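Local coordinates for protein ectonucleoside triphosphate diphosphohydrolase 4 (Homo sapiens, PDB 6WG5) that belongs to the GDA1/CD39 nucleoside phosphatase family, whose members are built on the two-lobed fold of the actin-like superfamily, at residues 49-52 with 53-56; 151-154 with 155-159; 241-244 with 245-249; 400-403 with 404-407. One frame throughout, in Å; residues are numbered along the deposited sequence. Where two conformers were deposited one is given.

Interaction 1: residues 49-52 with 53-56; sequences GSSG and SRVF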
# COMPACT_ATOMS: atom_id res chain seq x y z
N GLY A 49 7.42 -10.85 5.25
CA GLY A 49 7.50 -9.58 5.94
C GLY A 49 8.38 -9.64 7.18
O GLY A 49 9.01 -10.65 7.48
N SER A 50 8.42 -8.52 7.90
CA SER A 50 9.22 -8.44 9.11
C SER A 50 8.60 -9.26 10.23
O SER A 50 9.27 -10.08 10.87
CB SER A 50 9.39 -6.98 9.54
OG SER A 50 10.03 -6.22 8.54
N SER A 51 7.30 -9.05 10.49
CA SER A 51 6.63 -9.73 11.60
C SER A 51 6.34 -11.19 11.31
O SER A 51 6.07 -11.95 12.25
CB SER A 51 5.33 -9.00 11.93
OG SER A 51 4.51 -8.85 10.78
N GLY A 52 6.37 -11.62 10.05
CA GLY A 52 6.07 -12.99 9.73
C GLY A 52 6.05 -13.20 8.23
O GLY A 52 6.52 -12.36 7.46
N SER A 53 5.48 -14.34 7.83
CA SER A 53 5.40 -14.71 6.43
C SER A 53 4.02 -15.28 6.14
O SER A 53 3.43 -15.97 6.98
CB SER A 53 6.47 -15.74 6.05
OG SER A 53 7.77 -15.20 6.21
N ARG A 54 3.51 -14.99 4.94
CA ARG A 54 2.20 -15.46 4.50
C ARG A 54 2.32 -16.01 3.09
O ARG A 54 3.14 -15.55 2.29
CB ARG A 54 1.15 -14.34 4.53
CG ARG A 54 1.25 -13.42 5.75
CD ARG A 54 2.18 -12.25 5.50
NE ARG A 54 2.64 -11.63 6.74
CZ ARG A 54 3.39 -10.54 6.80
NH1 ARG A 54 3.78 -9.93 5.69
NH2 ARG A 54 3.76 -10.06 7.98
N VAL A 55 1.49 -17.01 2.79
CA VAL A 55 1.47 -17.65 1.48
C VAL A 55 0.06 -17.52 0.91
O VAL A 55 -0.93 -17.68 1.63
CB VAL A 55 1.89 -19.13 1.56
CG1 VAL A 55 1.05 -19.88 2.58
CG2 VAL A 55 1.81 -19.80 0.19
N PHE A 56 -0.02 -17.23 -0.39
CA PHE A 56 -1.28 -17.11 -1.10
C PHE A 56 -1.25 -18.01 -2.32
O PHE A 56 -0.27 -18.00 -3.07
CB PHE A 56 -1.55 -15.67 -1.53
CG PHE A 56 -1.52 -14.67 -0.41
CD1 PHE A 56 -2.70 -14.21 0.16
CD2 PHE A 56 -0.32 -14.18 0.07
CE1 PHE A 56 -2.67 -13.29 1.19
CE2 PHE A 56 -0.29 -13.26 1.10
CZ PHE A 56 -1.47 -12.82 1.66
O HOH W 1 5.24 -8.00 8.44

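Interaction 2: residues 151-154 with 155-159; sequences LTDI and PVHFD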
# COMPACT_ATOMS: atom_id res chain seq x y z
N LEU A 151 16.84 -21.56 -2.58
CA LEU A 151 16.97 -21.99 -3.97
C LEU A 151 17.53 -23.40 -4.08
O LEU A 151 17.07 -24.19 -4.91
CB LEU A 151 17.85 -21.00 -4.73
CG LEU A 151 17.23 -19.63 -5.00
CD1 LEU A 151 18.29 -18.64 -5.46
CD2 LEU A 151 16.12 -19.74 -6.04
N THR A 152 18.52 -23.74 -3.25
CA THR A 152 19.14 -25.06 -3.34
C THR A 152 18.29 -26.14 -2.68
O THR A 152 18.38 -27.31 -3.07
CB THR A 152 20.53 -25.05 -2.71
OG1 THR A 152 20.43 -24.75 -1.31
CG2 THR A 152 21.43 -24.01 -3.38
N ASP A 153 17.47 -25.78 -1.70
CA ASP A 153 16.76 -26.75 -0.87
C ASP A 153 15.35 -27.05 -1.36
O ASP A 153 14.94 -28.21 -1.37
CB ASP A 153 16.70 -26.25 0.58
CG ASP A 153 16.31 -27.35 1.55
OD1 ASP A 153 17.02 -27.51 2.57
OD2 ASP A 153 15.31 -28.04 1.31
N ILE A 154 14.60 -26.02 -1.78
CA ILE A 154 13.20 -26.23 -2.15
C ILE A 154 13.06 -27.17 -3.34
O ILE A 154 12.24 -28.11 -3.27
CB ILE A 154 12.51 -24.88 -2.39
CG1 ILE A 154 12.34 -24.14 -1.06
CG2 ILE A 154 11.16 -25.06 -3.08
CD1 ILE A 154 11.93 -22.69 -1.21
N PRO A 155 13.79 -27.00 -4.44
CA PRO A 155 13.55 -27.85 -5.62
C PRO A 155 13.58 -29.34 -5.33
O PRO A 155 12.89 -30.11 -6.02
CB PRO A 155 14.69 -27.44 -6.58
CG PRO A 155 15.02 -26.04 -6.19
CD PRO A 155 14.83 -25.98 -4.70
N VAL A 156 14.35 -29.77 -4.34
CA VAL A 156 14.43 -31.20 -4.03
C VAL A 156 13.15 -31.66 -3.34
O VAL A 156 12.66 -32.77 -3.59
CB VAL A 156 15.67 -31.49 -3.16
CG1 VAL A 156 15.71 -32.96 -2.76
CG2 VAL A 156 16.94 -31.09 -3.90
N HIS A 157 12.58 -30.82 -2.48
CA HIS A 157 11.43 -31.22 -1.67
C HIS A 157 10.09 -30.90 -2.31
O HIS A 157 9.07 -31.46 -1.88
CB HIS A 157 11.51 -30.55 -0.29
CG HIS A 157 12.53 -31.15 0.62
ND1 HIS A 157 13.41 -30.40 1.35
CD2 HIS A 157 12.79 -32.44 0.92
CE1 HIS A 157 14.19 -31.20 2.07
NE2 HIS A 157 13.83 -32.44 1.82
N PHE A 158 10.06 -30.03 -3.32
CA PHE A 158 8.81 -29.66 -3.97
C PHE A 158 9.04 -29.59 -5.48
O PHE A 158 10.15 -29.35 -5.94
CB PHE A 158 8.28 -28.31 -3.46
CG PHE A 158 8.10 -28.26 -1.97
CD1 PHE A 158 6.95 -28.74 -1.38
CD2 PHE A 158 9.10 -27.74 -1.16
CE1 PHE A 158 6.78 -28.69 -0.00
CE2 PHE A 158 8.94 -27.69 0.22
CZ PHE A 158 7.78 -28.17 0.79
N ASP A 159 7.96 -29.81 -6.23
CA ASP A 159 8.01 -29.86 -7.69
C ASP A 159 7.61 -28.54 -8.34
O ASP A 159 7.46 -28.50 -9.57
CB ASP A 159 7.13 -30.99 -8.21
CG ASP A 159 7.67 -32.37 -7.86
OD1 ASP A 159 8.90 -32.52 -7.76
OD2 ASP A 159 6.85 -33.30 -7.68

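Interaction 3: residues 241-244 with 245-249; sequences SFAS and SQQEE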
# COMPACT_ATOMS: atom_id res chain seq x y z
N SER A 241 7.60 16.94 -18.17
CA SER A 241 8.69 17.83 -18.54
C SER A 241 9.45 18.20 -17.27
O SER A 241 8.92 18.91 -16.41
CB SER A 241 8.16 19.08 -19.25
OG SER A 241 7.15 19.71 -18.49
N PHE A 242 10.68 17.70 -17.15
CA PHE A 242 11.48 17.93 -15.96
C PHE A 242 12.20 19.27 -16.05
O PHE A 242 12.62 19.71 -17.12
CB PHE A 242 12.48 16.80 -15.76
CG PHE A 242 11.85 15.45 -15.65
CD1 PHE A 242 11.38 14.99 -14.43
CD2 PHE A 242 11.73 14.63 -16.76
CE1 PHE A 242 10.80 13.74 -14.32
CE2 PHE A 242 11.14 13.38 -16.65
CZ PHE A 242 10.68 12.94 -15.43
N ALA A 243 12.37 19.91 -14.89
CA ALA A 243 13.02 21.21 -14.83
C ALA A 243 14.53 21.10 -14.89
O ALA A 243 15.19 22.00 -15.42
CB ALA A 243 12.61 21.95 -13.55
N SER A 244 15.10 20.02 -14.37
CA SER A 244 16.54 19.84 -14.32
C SER A 244 16.88 18.39 -14.63
O SER A 244 16.14 17.47 -14.27
CB SER A 244 17.11 20.22 -12.94
OG SER A 244 16.58 21.46 -12.50
N SER A 245 18.02 18.20 -15.30
CA SER A 245 18.51 16.84 -15.51
C SER A 245 18.70 16.12 -14.19
O SER A 245 18.48 14.91 -14.10
CB SER A 245 19.82 16.86 -16.30
OG SER A 245 19.62 17.38 -17.61
N GLN A 246 19.10 16.86 -13.15
CA GLN A 246 19.20 16.28 -11.81
C GLN A 246 17.82 15.87 -11.30
O GLN A 246 17.67 14.79 -10.72
CB GLN A 246 19.85 17.28 -10.85
CG GLN A 246 19.83 16.85 -9.39
CD GLN A 246 20.44 17.89 -8.48
OE1 GLN A 246 21.30 18.67 -8.89
NE2 GLN A 246 19.99 17.91 -7.23
N GLN A 247 16.82 16.73 -11.49
CA GLN A 247 15.46 16.37 -11.08
C GLN A 247 15.03 15.06 -11.73
O GLN A 247 14.38 14.23 -11.08
CB GLN A 247 14.49 17.49 -11.45
CG GLN A 247 13.16 17.42 -10.71
CD GLN A 247 12.10 18.32 -11.31
OE1 GLN A 247 11.93 18.37 -12.52
NE2 GLN A 247 11.39 19.05 -10.45
N GLU A 248 15.39 14.86 -13.00
CA GLU A 248 15.07 13.61 -13.67
C GLU A 248 15.79 12.43 -13.01
O GLU A 248 15.24 11.32 -12.97
CB GLU A 248 15.45 13.70 -15.15
CG GLU A 248 14.84 12.60 -16.00
CD GLU A 248 15.36 12.61 -17.43
OE1 GLU A 248 16.53 13.02 -17.63
OE2 GLU A 248 14.61 12.22 -18.34
N GLU A 249 17.01 12.65 -12.50
CA GLU A 249 17.71 11.57 -11.80
C GLU A 249 16.92 11.12 -10.58
O GLU A 249 16.82 9.92 -10.31
CB GLU A 249 19.11 12.03 -11.40
CG GLU A 249 19.99 12.46 -12.57
CD GLU A 249 20.16 11.36 -13.60
OE1 GLU A 249 20.15 10.17 -13.23
OE2 GLU A 249 20.29 11.70 -14.80

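Interaction 4: residues 400-403 with 404-407; sequences DYNA and AKFT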
# COMPACT_ATOMS: atom_id res chain seq x y z
N ASP A 400 -16.28 8.23 0.91
CA ASP A 400 -16.01 9.42 0.12
C ASP A 400 -15.62 10.58 1.02
O ASP A 400 -16.38 10.97 1.92
CB ASP A 400 -17.23 9.78 -0.72
CG ASP A 400 -17.52 8.75 -1.81
OD1 ASP A 400 -16.64 7.91 -2.08
OD2 ASP A 400 -18.62 8.80 -2.39
N TYR A 401 -14.44 11.13 0.78
CA TYR A 401 -13.90 12.21 1.60
C TYR A 401 -14.49 13.55 1.19
O TYR A 401 -14.68 13.82 -0.00
CB TYR A 401 -12.38 12.24 1.48
CG TYR A 401 -11.72 13.42 2.15
CD1 TYR A 401 -11.48 13.41 3.51
CD2 TYR A 401 -11.31 14.52 1.41
CE1 TYR A 401 -10.86 14.48 4.13
CE2 TYR A 401 -10.70 15.60 2.02
CZ TYR A 401 -10.47 15.57 3.38
OH TYR A 401 -9.86 16.63 4.00
N ASN A 402 -14.78 14.39 2.18
CA ASN A 402 -15.25 15.75 1.95
C ASN A 402 -14.59 16.64 3.00
O ASN A 402 -14.87 16.50 4.19
CB ASN A 402 -16.77 15.84 2.03
CG ASN A 402 -17.28 17.26 1.83
OD1 ASN A 402 -17.29 18.06 2.76
ND2 ASN A 402 -17.70 17.57 0.61
N ALA A 403 -13.72 17.55 2.55
CA ALA A 403 -12.93 18.35 3.48
C ALA A 403 -13.82 19.10 4.46
O ALA A 403 -13.59 19.06 5.68
CB ALA A 403 -12.04 19.32 2.71
N ALA A 404 -14.83 19.81 3.96
CA ALA A 404 -15.69 20.60 4.83
C ALA A 404 -16.31 19.74 5.92
O ALA A 404 -16.26 20.08 7.11
CB ALA A 404 -16.77 21.30 4.01
N LYS A 405 -16.92 18.61 5.53
CA LYS A 405 -17.55 17.74 6.51
C LYS A 405 -16.53 17.14 7.47
O LYS A 405 -16.85 16.91 8.64
CB LYS A 405 -18.32 16.63 5.81
CG LYS A 405 -19.51 17.10 5.00
CD LYS A 405 -20.12 15.95 4.23
CE LYS A 405 -21.39 16.36 3.50
NZ LYS A 405 -22.00 15.21 2.79
N PHE A 406 -15.32 16.87 6.99
CA PHE A 406 -14.30 16.26 7.84
C PHE A 406 -13.76 17.26 8.85
O PHE A 406 -13.68 16.97 10.05
CB PHE A 406 -13.18 15.69 6.98
CG PHE A 406 -11.97 15.28 7.76
CD1 PHE A 406 -11.94 14.06 8.41
CD2 PHE A 406 -10.86 16.11 7.83
CE1 PHE A 406 -10.82 13.67 9.13
CE2 PHE A 406 -9.75 15.73 8.55
CZ PHE A 406 -9.73 14.51 9.20
N THR A 407 -13.36 18.45 8.38
CA THR A 407 -12.78 19.44 9.29
C THR A 407 -13.77 19.83 10.38
O THR A 407 -13.38 20.02 11.54
CB THR A 407 -12.34 20.68 8.51
OG1 THR A 407 -13.43 21.17 7.72
CG2 THR A 407 -11.16 20.36 7.61
O HOH W 2 -15.47 19.92 1.41

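Interaction 1: residues 49-52 with 53-56
Ser-51 and Arg-54 meet through a water in a local, buried contact at the turn of a beta hairpin. The loop 49-52 joins the antiparallel strands 40-48 and 53-61, and Arg-54 reaches back from the second strand to the loop. Its chain bends about the CB-CG bond (chi2 89°), which turns the guanidinium from the strand toward the loop. Water 1 lies at the edge of this group, in its plane, and accepts a hydrogen bond from Arg-54 NH2 at 2.6 Å. The same water is bonded to Ser-51 OG, also at 2.6 Å. With chi1 at 53°, Ser-51 OG faces the water and the guanidinium edge. It lies 3.1 Å from Arg-54 NH2, but the angle is poor for a direct bond. Gly-52 O sits over one face of the guanidinium, 3.6 Å above its plane. A weak backbone bond of 2.8 Å from Gly-49 N to Gly-52 O closes the turn. Arg-54 NH1 forms a salt bridge with Asp-47 on the first strand, so both terminal nitrogens have partners. Ser-53 OG is hydrogen-bonded to Tyr-105 OH. A glycine- and serine-rich turn between the first two long strands of a lobe is consistent with the phosphate-binding hairpin of the actin-like superfamily.

Interaction 2: residues 151-154 with 155-159
The carbonyl oxygen of Ile-154 is gripped by two backbone amides, those of His-157 and Phe-158. This is the C-terminal turn of helix 140-157, kinked at a proline. Phe-158 N gives the sounder bond, 2.9 Å to Ile-154 O, with an N-H...O angle of 144°. His-157 N lies 2.8 Å from Ile-154 O, but this bond is more bent and weak. Phe-158 is the first residue to leave helical geometry, so this oxygen marks the place where the helix ends. Pro-155 has no N-H to give to the turn before, and Val-156 N makes only a weak bond to Asp-153 O. The regular i to i+4 ladder is therefore interrupted here. One side-chain pair, Asp-153 with His-157, spans the kink on the outer side. Asp-153 CG is anti to its own N (chi1 -165°), which brings the carboxylate round to the histidine four residues on. The carboxylate meets the ring at its edge, with the two planes 39° apart. Its bond, from His-157 ND1 to Asp-153 OD2, is weak at 3.0 Å. The buried side is apolar. Ile-154 packs on Ile-106, Leu-110 and Phe-162, and Phe-158 also leans on Leu-110 of helix 107-116. Within the turn itself, Ile-154 CG2 touches Phe-158 CD2 at 3.9 Å.

Interaction 3: residues 241-244 with 245-249
Gln-247 and the backbone of Ala-243 form the tight part of this contact, at the N-terminal end of helix 245-254. Gln-247 stands in the first turn, and its extended side chain reaches back to the loop that leads in. Its CG is anti to the backbone N (chi1 -162°), which carries the amide to the loop. Ala-243 N donates to Gln-247 OE1 at 2.9 Å. The N-H...O angle is 161°, but the donor is tilted from the plane of the amide carbonyl. The N-cap is Ser-244; in the conformer given, its side chain makes no capping bond. The glutamine bonds one residue further back, so the definition of a capping box is not met. Ser-244 O accepts from Glu-248 N at 3.0 Å, the first regular helical bond. Gln-247 is buried, and it also touches Gln-363 and Tyr-370 from other loops. Gln-247 OE1 lies near the plane of the Phe-242 ring, at its edge, with the amide steeply turned against the ring. The outer side is looser and more exposed. There Phe-242 and Glu-248 cross at about a right angle, and the carboxylate of Glu-248 has a long, weak ion pair with Lys-252. The contact is CH-pi: Glu-248 CG stands over one ring face, 3.9 Å from the centroid of Phe-242.

Interaction 4: residues 400-403 with 404-407
Tyr-401 and Phe-406 set their rings against each other across the start of helix 403-414. The ring planes are 50° apart and the centroids 5.7 Å apart, so the rings meet obliquely. The touch is made by Tyr-401 CE1, which lies 3.9 Å from Phe-406 CB. One face of the tyrosine ring carries Ala-403 N, above the rim of the ring. Asn-402 is turned to another task, as the N-cap of the helix. Its CG is anti to the backbone N (chi1 179°), and this brings OD1 over the first turn. Lys-405 N donates to Asn-402 OD1 at 2.8 Å, nearly straight at 169° and in the plane of the amide carbonyl. Water 2 adds a weak bond to the same oxygen and accepts from Ala-404 N at 2.6 Å. The amides of Ala-404 and Lys-405 are thus met by a water and the asparagine side chain. The asparagine and lysine side chains slant across each other, with Lys-405 CG and CD against the Asn-402 amide. The ordinary helical bonds then take over, from Phe-406 N to Asn-402 O and from Thr-407 N to Ala-403 O. Tyr-401 OH bonds to His-454 of helix 436-456, and its ring packs on Met-449 and Phe-450 there. Phe-406 rests on Ser-446 of that helix, while the backbone of Tyr-401 is bonded to Leu-466 of strand 466-468.

The four contacts are local and follow one another along the chain, none touching another. Interaction 1 is buried and belongs to a strand hairpin, where charge and a water join loop to strand. The other three sit at helix ends. Interaction 2 closes a helix, while interactions 3 and 4 open one. Interactions 2 and 3 are surface contacts; interaction 4 is partly buried. The two helix starts differ: 400-407 has a true asparagine cap, whereas in 241-249 a glutamine of the first turn accepts from a loop amide instead. Interactions 1 and 2 both lean on helix 107-116, with centres about 20 Å apart. Interaction 4 lies across the chain's centre from both.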